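Local coordinates for exodeoxyribonuclease III (Neisseria meningitidis, PDB 2JC4), which probably acts in DNA repair as a metal-dependent 3'-5' exonuclease on double-stranded DNA, as a member of the AP/ExoA family of the DNase I-like fold, at residues A[7-12]-A[32-37]; A[57-62]-A[87-92]; A[146-151]-A[165-170]. All coordinates share one frame; numbering follows the deposited sequence.

Contact 1 of 3, residues A[7-12]-A[32-37]. With MG (magnesium ion), chain B.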
loop_
_atom_site.group_PDB
_atom_site.type_symbol
_atom_site.label_atom_id
_atom_site.label_comp_id
_atom_site.label_asym_id
_atom_site.label_seq_id
_atom_site.Cartn_x
_atom_site.Cartn_y
_atom_site.Cartn_z
ATOM N N ASN A 7 0.063 5.555 -2.498
ATOM C CA ASN A 7 -0.328 6.490 -1.446
ATOM C C ASN A 7 -0.280 7.871 -2.103
ATOM O O ASN A 7 0.797 8.373 -2.463
ATOM C CB ASN A 7 0.651 6.387 -0.246
ATOM C CG ASN A 7 0.334 7.366 0.851
ATOM O OD1 ASN A 7 -0.144 8.477 0.590
ATOM N ND2 ASN A 7 0.604 6.974 2.095
ATOM N N VAL A 8 -1.461 8.438 -2.334
ATOM C CA VAL A 8 -1.610 9.647 -3.148
ATOM C C VAL A 8 -1.502 10.931 -2.335
ATOM O O VAL A 8 -1.532 12.011 -2.920
ATOM C CB VAL A 8 -2.980 9.675 -3.906
ATOM C CG1 VAL A 8 -3.028 8.627 -4.988
ATOM C CG2 VAL A 8 -4.183 9.509 -2.934
ATOM N N ASN A 9 -1.430 10.820 -1.000
ATOM C CA ASN A 9 -1.275 12.014 -0.139
ATOM C C ASN A 9 -2.333 13.097 -0.437
ATOM O O ASN A 9 -1.998 14.270 -0.718
ATOM C CB ASN A 9 0.141 12.613 -0.294
ATOM C CG ASN A 9 0.408 13.719 0.694
ATOM O OD1 ASN A 9 -0.134 13.698 1.781
ATOM N ND2 ASN A 9 1.250 14.683 0.324
ATOM N N SER A 10 -3.591 12.676 -0.368
ATOM C CA SER A 10 -4.825 13.413 -0.743
ATOM C C SER A 10 -5.283 13.108 -2.187
ATOM O O SER A 10 -4.613 13.496 -3.175
ATOM C CB SER A 10 -4.763 14.936 -0.512
ATOM O OG SER A 10 -5.975 15.468 -1.054
ATOM N N LEU A 11 -6.425 12.436 -2.319
ATOM C CA LEU A 11 -6.991 12.208 -3.658
ATOM C C LEU A 11 -7.553 13.484 -4.312
ATOM O O LEU A 11 -7.577 13.587 -5.538
ATOM C CB LEU A 11 -8.065 11.113 -3.632
ATOM C CG LEU A 11 -8.598 10.680 -4.988
ATOM C CD1 LEU A 11 -7.479 10.261 -5.932
ATOM C CD2 LEU A 11 -9.608 9.528 -4.813
ATOM N N ASN A 12 -7.987 14.439 -3.503
ATOM C CA ASN A 12 -8.388 15.757 -4.026
ATOM C C ASN A 12 -7.228 16.353 -4.818
ATOM O O ASN A 12 -7.389 16.801 -5.957
ATOM C CB ASN A 12 -8.789 16.688 -2.881
ATOM C CG ASN A 12 -9.949 17.636 -3.259
ATOM O OD1 ASN A 12 -10.205 17.919 -4.437
ATOM N ND2 ASN A 12 -10.666 18.109 -2.240
ATOM N N LEU A 32 -5.433 2.595 -3.526
ATOM C CA LEU A 32 -5.030 3.912 -3.071
ATOM C C LEU A 32 -5.083 4.010 -1.566
ATOM O O LEU A 32 -5.969 3.410 -0.931
ATOM C CB LEU A 32 -5.986 5.014 -3.637
ATOM C CG LEU A 32 -6.193 4.957 -5.147
ATOM C CD1 LEU A 32 -7.219 6.006 -5.579
ATOM C CD2 LEU A 32 -4.859 5.253 -5.811
ATOM N N GLN A 33 -4.118 4.759 -1.012
ATOM C CA GLN A 33 -4.099 5.148 0.403
ATOM C C GLN A 33 -3.994 6.690 0.542
ATOM O O GLN A 33 -3.485 7.392 -0.346
ATOM C CB GLN A 33 -2.925 4.494 1.147
ATOM C CG GLN A 33 -2.835 2.985 0.954
ATOM C CD GLN A 33 -2.041 2.627 -0.300
ATOM O OE1 GLN A 33 -1.066 3.277 -0.638
ATOM N NE2 GLN A 33 -2.475 1.590 -0.992
ATOM N N GLU A 34 -4.419 7.178 1.704
ATOM C CA GLU A 34 -4.443 8.594 2.034
ATOM C C GLU A 34 -5.355 9.338 1.083
ATOM O O GLU A 34 -4.993 10.384 0.513
ATOM C CB GLU A 34 -3.033 9.204 2.107
ATOM C CG GLU A 34 -2.257 8.709 3.301
ATOM C CD GLU A 34 -1.036 9.558 3.604
ATOM O OE1 GLU A 34 -1.027 10.784 3.322
ATOM O OE2 GLU A 34 -0.072 8.983 4.122
ATOM N N LEU A 35 -6.573 8.819 0.937
ATOM C CA LEU A 35 -7.597 9.604 0.215
ATOM C C LEU A 35 -7.737 10.988 0.843
ATOM O O LEU A 35 -7.840 11.989 0.126
ATOM C CB LEU A 35 -8.950 8.918 0.273
ATOM C CG LEU A 35 -9.012 7.498 -0.240
ATOM C CD1 LEU A 35 -10.486 7.071 -0.081
ATOM C CD2 LEU A 35 -8.560 7.409 -1.718
ATOM N N LYS A 36 -7.717 11.042 2.181
ATOM C CA LYS A 36 -7.942 12.299 2.915
ATOM C C LYS A 36 -9.236 12.988 2.488
ATOM O O LYS A 36 -9.295 14.208 2.320
ATOM C CB LYS A 36 -6.748 13.237 2.757
ATOM C CG LYS A 36 -5.470 12.739 3.437
ATOM C CD LYS A 36 -4.372 13.821 3.326
ATOM C CE LYS A 36 -3.026 13.358 3.835
ATOM N NZ LYS A 36 -2.068 14.481 3.792
ATOM N N LEU A 37 -10.284 12.184 2.331
ATOM C CA LEU A 37 -11.574 12.671 1.867
ATOM C C LEU A 37 -12.596 11.869 2.586
ATOM O O LEU A 37 -12.485 10.641 2.662
ATOM C CB LEU A 37 -11.733 12.396 0.358
ATOM C CG LEU A 37 -11.071 13.323 -0.636
ATOM C CD1 LEU A 37 -11.250 12.765 -2.024
ATOM C CD2 LEU A 37 -11.613 14.730 -0.531
HETATM MG MG MG B . 0.895 12.134 3.466
HETATM O O HOH W 1 1.556 10.688 1.900
HETATM O O HOH W 2 -1.831 16.039 1.290
HETATM O O HOH W 3 -7.964 16.211 1.270
HETATM O O HOH W 4 1.739 10.603 4.792
HETATM O O HOH W 5 0.053 13.224 5.181
HETATM O O HOH W 6 2.810 13.237 3.431
#
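Asn7 and Glu34 meet where the two parallel strands of a beta-alpha-beta unit (strand 2-7, helix 11-23, strand 29-33) end, at the magnesium site of this DNase I-like fold. The metal has six ligands: OD1 of Asn9, OE1 of Glu34 at 2.4 Å from the ion, and four waters. Both protein ligands thus come from loops that leave neighbouring strands, one on each side of the contact.

Charged and polar side chains form a second shell. ND2 of Asn7 donates to OE2 of Glu34 over 2.9 Å with an N-H...O angle of 170°; the oxygen lies in the amide plane, yet it is met from above the carboxylate plane, the two planes being 71° apart. Asn7 ND2 also bonds to Asp146, and OD1 of Asn7 accepts from the backbone N of Asn9, an Asx turn that shapes the loop carrying the metal ligand. Lys36, extended beyond CG, reaches across to place NZ 2.9 Å from OD1 of Asn9, so one amide oxygen serves metal and ammonium together, and the two would be expected to polarise the Asn9 C=O. The same NZ donates to one of the metal-bound waters.

Backbone bonds continue the parallel pairing of Asn7 and Gln33 into the loops: Val8 N to Gln33 O, Ser10 N to Glu34 O at 2.8 Å, and Leu11 N to Leu35 O. The side chain of Gln33 turns to Asn103 and Thr5.

Away from the metal the contact is apolar. Leu11 and Leu35 run side by side, CD2 to CD2 3.9 Å apart, and Leu37 CD1 comes up against CB of Leu11. Nearer the strand end, CG1 of Val8 touches CD2 of Leu32 at 3.9 Å.

Contact 2 of 3, residues A[57-62]-A[87-92]; sequences SGQKTY and PQRRVI
Gln59 reaches over to the backbone of Arg89, whose N donates to OE1 of Gln59 at 2.8 Å with an N-H...O angle of 164°. The amide is delivered by a first torsion that sets CG between the backbone N and the carbonyl carbon (chi1 61°), after which the chain runs out straight at chi2. The donor lies above the carbonyl plane, and the same OE1 also accepts from Asn63, so two N-H groups grip it.

Arg89 answers with a bend. Its chi2 of -46° folds the chain back, laying the methylenes across the 57-59 backbone. Arg89 CG packs on CB of Gln59 at 3.7 Å and on O of Gly58 at 3.6 Å. Arg89 CD comes 3.4 Å from OG of Ser57. It is thus the methylenes, not the guanidinium, that meet the Gln59 side chain. Here the loop between strands 53-57 and 65-69 of one sheet meets the lead-in to strand 91-96 of the other, at the margin of the two-sheet sandwich of the DNase I-like fold.

Water bridges the polar atoms at the edge. Two molecules, one of them weakly held by NE, link O of Gly58 to NE of Arg89, and another joins OG of Ser57 to O of Val91. Gln88 OE1 accepts from NH2 of Arg90 at 2.8 Å and also from Asn63, which thereby holds both glutamine oxygens. The Gln88 side chain touches a bound dihydrogenphosphate.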
loop_
_atom_site.group_PDB
_atom_site.type_symbol
_atom_site.label_atom_id
_atom_site.label_comp_id
_atom_site.label_asym_id
_atom_site.label_seq_id
_atom_site.Cartn_x
_atom_site.Cartn_y
_atom_site.Cartn_z
ATOM N N SER A 57 -13.326 3.613 1.461
ATOM C CA SER A 57 -13.614 3.805 2.880
ATOM C C SER A 57 -12.864 5.060 3.213
ATOM O O SER A 57 -11.603 5.051 3.259
ATOM C CB SER A 57 -13.046 2.644 3.707
ATOM O OG SER A 57 -13.347 2.784 5.094
ATOM N N GLY A 58 -13.615 6.140 3.400
ATOM C CA GLY A 58 -13.019 7.456 3.693
ATOM C C GLY A 58 -13.512 8.065 5.004
ATOM O O GLY A 58 -14.539 7.664 5.536
ATOM N N GLN A 59 -12.758 9.025 5.519
ATOM C CA GLN A 59 -13.164 9.789 6.675
ATOM C C GLN A 59 -12.605 11.171 6.446
ATOM O O GLN A 59 -11.698 11.354 5.621
ATOM C CB GLN A 59 -12.599 9.180 7.970
ATOM C CG GLN A 59 -11.071 9.147 7.993
ATOM C CD GLN A 59 -10.484 8.650 9.293
ATOM O OE1 GLN A 59 -9.739 7.689 9.304
ATOM N NE2 GLN A 59 -10.809 9.310 10.386
ATOM N N LYS A 60 -13.123 12.152 7.175
ATOM C CA LYS A 60 -12.604 13.518 7.047
ATOM C C LYS A 60 -11.116 13.565 7.358
ATOM O O LYS A 60 -10.671 12.949 8.333
ATOM C CB LYS A 60 -13.308 14.468 8.024
ATOM C CG LYS A 60 -13.158 15.908 7.605
ATOM C CD LYS A 60 -14.202 16.224 6.580
ATOM N N THR A 61 -10.371 14.325 6.550
ATOM C CA THR A 61 -9.000 14.779 6.860
ATOM C C THR A 61 -7.893 13.750 6.790
ATOM O O THR A 61 -6.848 14.055 6.250
ATOM C CB THR A 61 -8.930 15.440 8.227
ATOM O OG1 THR A 61 -10.025 16.355 8.328
ATOM C CG2 THR A 61 -7.586 16.188 8.425
ATOM N N TYR A 62 -8.133 12.558 7.344
ATOM C CA TYR A 62 -7.081 11.576 7.567
ATOM C C TYR A 62 -7.334 10.308 6.801
ATOM O O TYR A 62 -8.490 10.003 6.476
ATOM C CB TYR A 62 -7.025 11.210 9.050
ATOM C CG TYR A 62 -6.845 12.410 9.956
ATOM C CD1 TYR A 62 -5.594 13.030 10.075
ATOM C CD2 TYR A 62 -7.925 12.932 10.683
ATOM C CE1 TYR A 62 -5.423 14.160 10.887
ATOM C CE2 TYR A 62 -7.760 14.077 11.508
ATOM C CZ TYR A 62 -6.502 14.655 11.607
ATOM O OH TYR A 62 -6.308 15.752 12.426
ATOM N N PRO A 87 -12.039 3.887 14.411
ATOM C CA PRO A 87 -12.682 4.728 13.377
ATOM C C PRO A 87 -11.767 5.060 12.178
ATOM O O PRO A 87 -12.232 5.583 11.160
ATOM C CB PRO A 87 -13.023 6.014 14.141
ATOM C CG PRO A 87 -11.924 6.107 15.205
ATOM C CD PRO A 87 -11.695 4.663 15.625
ATOM N N GLN A 88 -10.479 4.778 12.303
ATOM C CA GLN A 88 -9.515 5.150 11.261
ATOM C C GLN A 88 -9.644 4.264 10.021
ATOM O O GLN A 88 -9.549 3.037 10.097
ATOM C CB GLN A 88 -8.068 5.118 11.805
ATOM C CG GLN A 88 -7.864 6.159 12.949
ATOM C CD GLN A 88 -6.409 6.464 13.272
ATOM O OE1 GLN A 88 -5.550 6.559 12.379
ATOM N NE2 GLN A 88 -6.122 6.608 14.560
ATOM N N ARG A 89 -9.831 4.915 8.881
ATOM C CA ARG A 89 -10.163 4.200 7.643
ATOM C C ARG A 89 -8.875 3.723 6.973
ATOM O O ARG A 89 -8.247 4.464 6.248
ATOM C CB ARG A 89 -11.002 5.098 6.737
ATOM C CG ARG A 89 -12.328 5.553 7.387
ATOM C CD ARG A 89 -13.056 4.359 8.062
ATOM N NE ARG A 89 -14.484 4.642 8.298
ATOM C CZ ARG A 89 -15.238 4.056 9.240
ATOM N NH1 ARG A 89 -14.732 3.136 10.075
ATOM N NH2 ARG A 89 -16.525 4.408 9.365
ATOM N N ARG A 90 -8.508 2.460 7.236
ATOM C CA ARG A 90 -7.146 1.954 6.877
ATOM C C ARG A 90 -7.095 0.646 6.135
ATOM O O ARG A 90 -6.040 0.295 5.608
ATOM C CB ARG A 90 -6.332 1.758 8.143
ATOM C CG ARG A 90 -5.970 3.082 8.803
ATOM C CD ARG A 90 -5.160 2.821 10.011
ATOM N NE ARG A 90 -4.711 4.074 10.631
ATOM C CZ ARG A 90 -3.640 4.773 10.240
ATOM N NH1 ARG A 90 -2.943 4.376 9.161
ATOM N NH2 ARG A 90 -3.299 5.893 10.900
ATOM N N VAL A 91 -8.210 -0.106 6.123
ATOM C CA VAL A 91 -8.211 -1.464 5.516
ATOM C C VAL A 91 -9.503 -1.645 4.698
ATOM O O VAL A 91 -10.627 -1.485 5.211
ATOM C CB VAL A 91 -8.139 -2.570 6.605
ATOM C CG1 VAL A 91 -8.082 -3.996 5.985
ATOM C CG2 VAL A 91 -6.957 -2.354 7.560
ATOM N N ILE A 92 -9.332 -1.962 3.424
ATOM C CA ILE A 92 -10.453 -2.367 2.596
ATOM C C ILE A 92 -10.000 -3.569 1.787
ATOM O O ILE A 92 -8.861 -3.621 1.306
ATOM C CB ILE A 92 -10.944 -1.189 1.674
ATOM C CG1 ILE A 92 -12.259 -1.578 0.971
ATOM C CG2 ILE A 92 -9.843 -0.706 0.668
ATOM C CD1 ILE A 92 -12.945 -0.397 0.266
HETATM O O HOH W 7 -12.335 0.793 6.318
HETATM O O HOH W 8 -16.330 5.375 5.805
HETATM O O HOH W 9 -15.684 7.637 8.497
#

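Contact 3 of 3, residues A[146-151]-A[165-170]. With ACT (acetate ion), chain F.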
loop_
_atom_site.group_PDB
_atom_site.type_symbol
_atom_site.label_atom_id
_atom_site.label_comp_id
_atom_site.label_asym_id
_atom_site.label_seq_id
_atom_site.Cartn_x
_atom_site.Cartn_y
_atom_site.Cartn_z
ATOM N N ASP A 146 0.730 0.934 1.870
ATOM C CA ASP A 146 1.780 1.659 2.545
ATOM C C ASP A 146 1.866 1.012 3.899
ATOM O O ASP A 146 0.938 1.123 4.705
ATOM C CB ASP A 146 1.358 3.109 2.657
ATOM C CG ASP A 146 2.367 3.971 3.397
ATOM O OD1 ASP A 146 3.405 3.449 3.888
ATOM O OD2 ASP A 146 2.100 5.188 3.445
ATOM N N PHE A 147 2.964 0.288 4.139
ATOM C CA PHE A 147 3.133 -0.443 5.377
ATOM C C PHE A 147 3.842 0.437 6.398
ATOM O O PHE A 147 3.807 0.113 7.564
ATOM C CB PHE A 147 3.921 -1.756 5.175
ATOM C CG PHE A 147 3.149 -2.805 4.448
ATOM C CD1 PHE A 147 3.020 -2.726 3.052
ATOM C CD2 PHE A 147 2.545 -3.877 5.143
ATOM C CE1 PHE A 147 2.277 -3.665 2.343
ATOM C CE2 PHE A 147 1.809 -4.841 4.427
ATOM C CZ PHE A 147 1.694 -4.731 3.016
ATOM N N ASN A 148 4.429 1.559 5.964
ATOM C CA ASN A 148 5.165 2.427 6.894
ATOM C C ASN A 148 6.226 1.658 7.667
ATOM O O ASN A 148 6.559 1.998 8.785
ATOM C CB ASN A 148 4.196 3.137 7.859
ATOM C CG ASN A 148 3.733 4.470 7.323
ATOM O OD1 ASN A 148 4.568 5.334 6.954
ATOM N ND2 ASN A 148 2.420 4.663 7.258
ATOM N N ILE A 149 6.760 0.619 7.019
ATOM C CA ILE A 149 7.855 -0.178 7.557
ATOM C C ILE A 149 8.782 -0.506 6.383
ATOM O O ILE A 149 8.342 -0.980 5.291
ATOM C CB ILE A 149 7.387 -1.491 8.254
ATOM C CG1 ILE A 149 6.499 -1.206 9.482
ATOM C CG2 ILE A 149 8.653 -2.390 8.640
ATOM C CD1 ILE A 149 5.833 -2.481 10.013
ATOM N N ALA A 150 10.068 -0.262 6.639
ATOM C CA ALA A 150 11.164 -0.535 5.726
ATOM C C ALA A 150 11.812 -1.849 6.179
ATOM O O ALA A 150 12.450 -1.905 7.230
ATOM C CB ALA A 150 12.158 0.617 5.782
ATOM N N PRO A 151 11.595 -2.930 5.422
ATOM C CA PRO A 151 11.930 -4.265 5.940
ATOM C C PRO A 151 13.377 -4.541 6.368
ATOM O O PRO A 151 13.571 -5.318 7.307
ATOM C CB PRO A 151 11.531 -5.191 4.784
ATOM C CG PRO A 151 10.370 -4.467 4.135
ATOM C CD PRO A 151 10.923 -3.020 4.116
ATOM N N LYS A 165 14.916 3.929 14.605
ATOM C CA LYS A 165 13.996 5.058 14.446
ATOM C C LYS A 165 12.784 4.598 13.661
ATOM O O LYS A 165 12.807 3.507 13.036
ATOM C CB LYS A 165 14.687 6.226 13.716
ATOM C CG LYS A 165 16.040 6.617 14.330
ATOM C CD LYS A 165 15.921 7.603 15.478
ATOM C CE LYS A 165 17.238 8.395 15.645
ATOM N NZ LYS A 165 18.404 7.431 15.745
ATOM N N ILE A 166 11.727 5.410 13.712
ATOM C CA ILE A 166 10.436 5.078 13.092
ATOM C C ILE A 166 10.664 4.560 11.649
ATOM O O ILE A 166 11.557 5.027 10.934
ATOM C CB ILE A 166 9.428 6.295 13.186
ATOM C CG1 ILE A 166 7.950 5.864 12.960
ATOM C CG2 ILE A 166 9.858 7.445 12.236
ATOM C CD1 ILE A 166 7.357 4.831 14.002
ATOM N N HIS A 167 9.866 3.575 11.255
ATOM C CA HIS A 167 9.930 2.895 9.958
ATOM C C HIS A 167 10.997 1.829 9.823
ATOM O O HIS A 167 10.789 0.859 9.100
ATOM C CB HIS A 167 10.013 3.850 8.742
ATOM C CG HIS A 167 8.977 4.920 8.733
ATOM N ND1 HIS A 167 7.633 4.662 8.924
ATOM C CD2 HIS A 167 9.089 6.268 8.588
ATOM C CE1 HIS A 167 6.962 5.802 8.882
ATOM N NE2 HIS A 167 7.819 6.790 8.669
ATOM N N CYS A 168 12.131 2.023 10.499
ATOM C CA CYS A 168 13.298 1.151 10.338
ATOM C C CYS A 168 13.736 0.391 11.601
ATOM O O CYS A 168 14.856 -0.147 11.643
ATOM C CB CYS A 168 14.478 1.997 9.839
ATOM S SG CYS A 168 14.101 2.900 8.332
ATOM N N SER A 169 12.887 0.361 12.624
ATOM C CA SER A 169 13.237 -0.322 13.882
ATOM C C SER A 169 13.135 -1.841 13.789
ATOM O O SER A 169 12.366 -2.411 12.977
ATOM C CB SER A 169 12.388 0.191 15.076
ATOM O OG SER A 169 11.045 -0.283 14.993
ATOM N N SER A 170 13.927 -2.503 14.616
ATOM C CA SER A 170 13.908 -3.963 14.730
ATOM C C SER A 170 12.509 -4.500 15.049
ATOM O O SER A 170 12.042 -5.496 14.443
ATOM C CB SER A 170 14.952 -4.418 15.763
ATOM O OG SER A 170 14.677 -3.892 17.072
HETATM C C ACT F . 6.482 9.137 6.486
HETATM O O ACT F . 6.909 9.170 7.659
HETATM O OXT ACT F . 5.716 10.065 6.116
HETATM C CH3 ACT F . 6.903 8.001 5.626
#
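His167 lies alongside Asn148, their side chains pointing the same way and their amide and ring planes only 17° apart. The tight part of the contact is two hydrogen bonds of His167, its ring to Asn148 O and its own O from Ala150 N, on either side of Ile149 in sequence. ND1 of His167 donates to O of Asn148 at 2.9 Å; the oxygen lies close to the ring plane, but the donor stands 52° out of the carbonyl plane, away from either lone pair. The return bond, Ala150 N to O of His167, is 2.8 Å long and almost straight at 177°. Lys120 is a second donor to Asn148 O. Beside these bonds CB of Ala150 faces SG of Cys168, whose disulfide partner is Cys156; this touch is tentative, since Cys168 has two conformers. A type II beta turn from Lys165 to Cys168 presents the histidine, and its first torsion, with CG anti to the carbonyl carbon, swings the ring toward Asn148.

The NE2 side is looser: its partner is a small, exchangeable acetate, probably a crystallisation additive, rather than the other segment. NE2 of His167 donates to the acetate O over 2.7 Å, and Asn108 also holds the ion. OD1 of Asn148 lies 3.1 Å from CE1 of His167, while Asn148 ND2 bonds to Cys106 O.

The loop belongs to the predicted active site, in which Asp146 and Asn148 are assigned to metal binding and catalysis. OD1 of Asp146 accepts from Asn148 N in an Asx turn. Because both ring nitrogens of His167 act as donors, a protonated imidazolium is consistent with the acetate-bound crystal, though this may not hold without the anion.

From the N terminus, contact 1 (7-12 with 32-37) closes first, spanning helix 11-23 between two parallel strands of one sheet. Contact 2 (57-62 with 87-92) then closes a mostly strand-and-loop excursion that passes from that sheet to the other. Contact 3 (146-151 with 165-170) comes last, folding back the long loop between strand 141-144 and helix 170-180. The three follow in series, none nested or crossed. Contacts 1 and 2 touch where Lys36 CG packs on Thr61 O; contacts 1 and 3 meet at the Asn7-Asp146 pair, joining the first sheet to the second; contacts 2 and 3 do not touch.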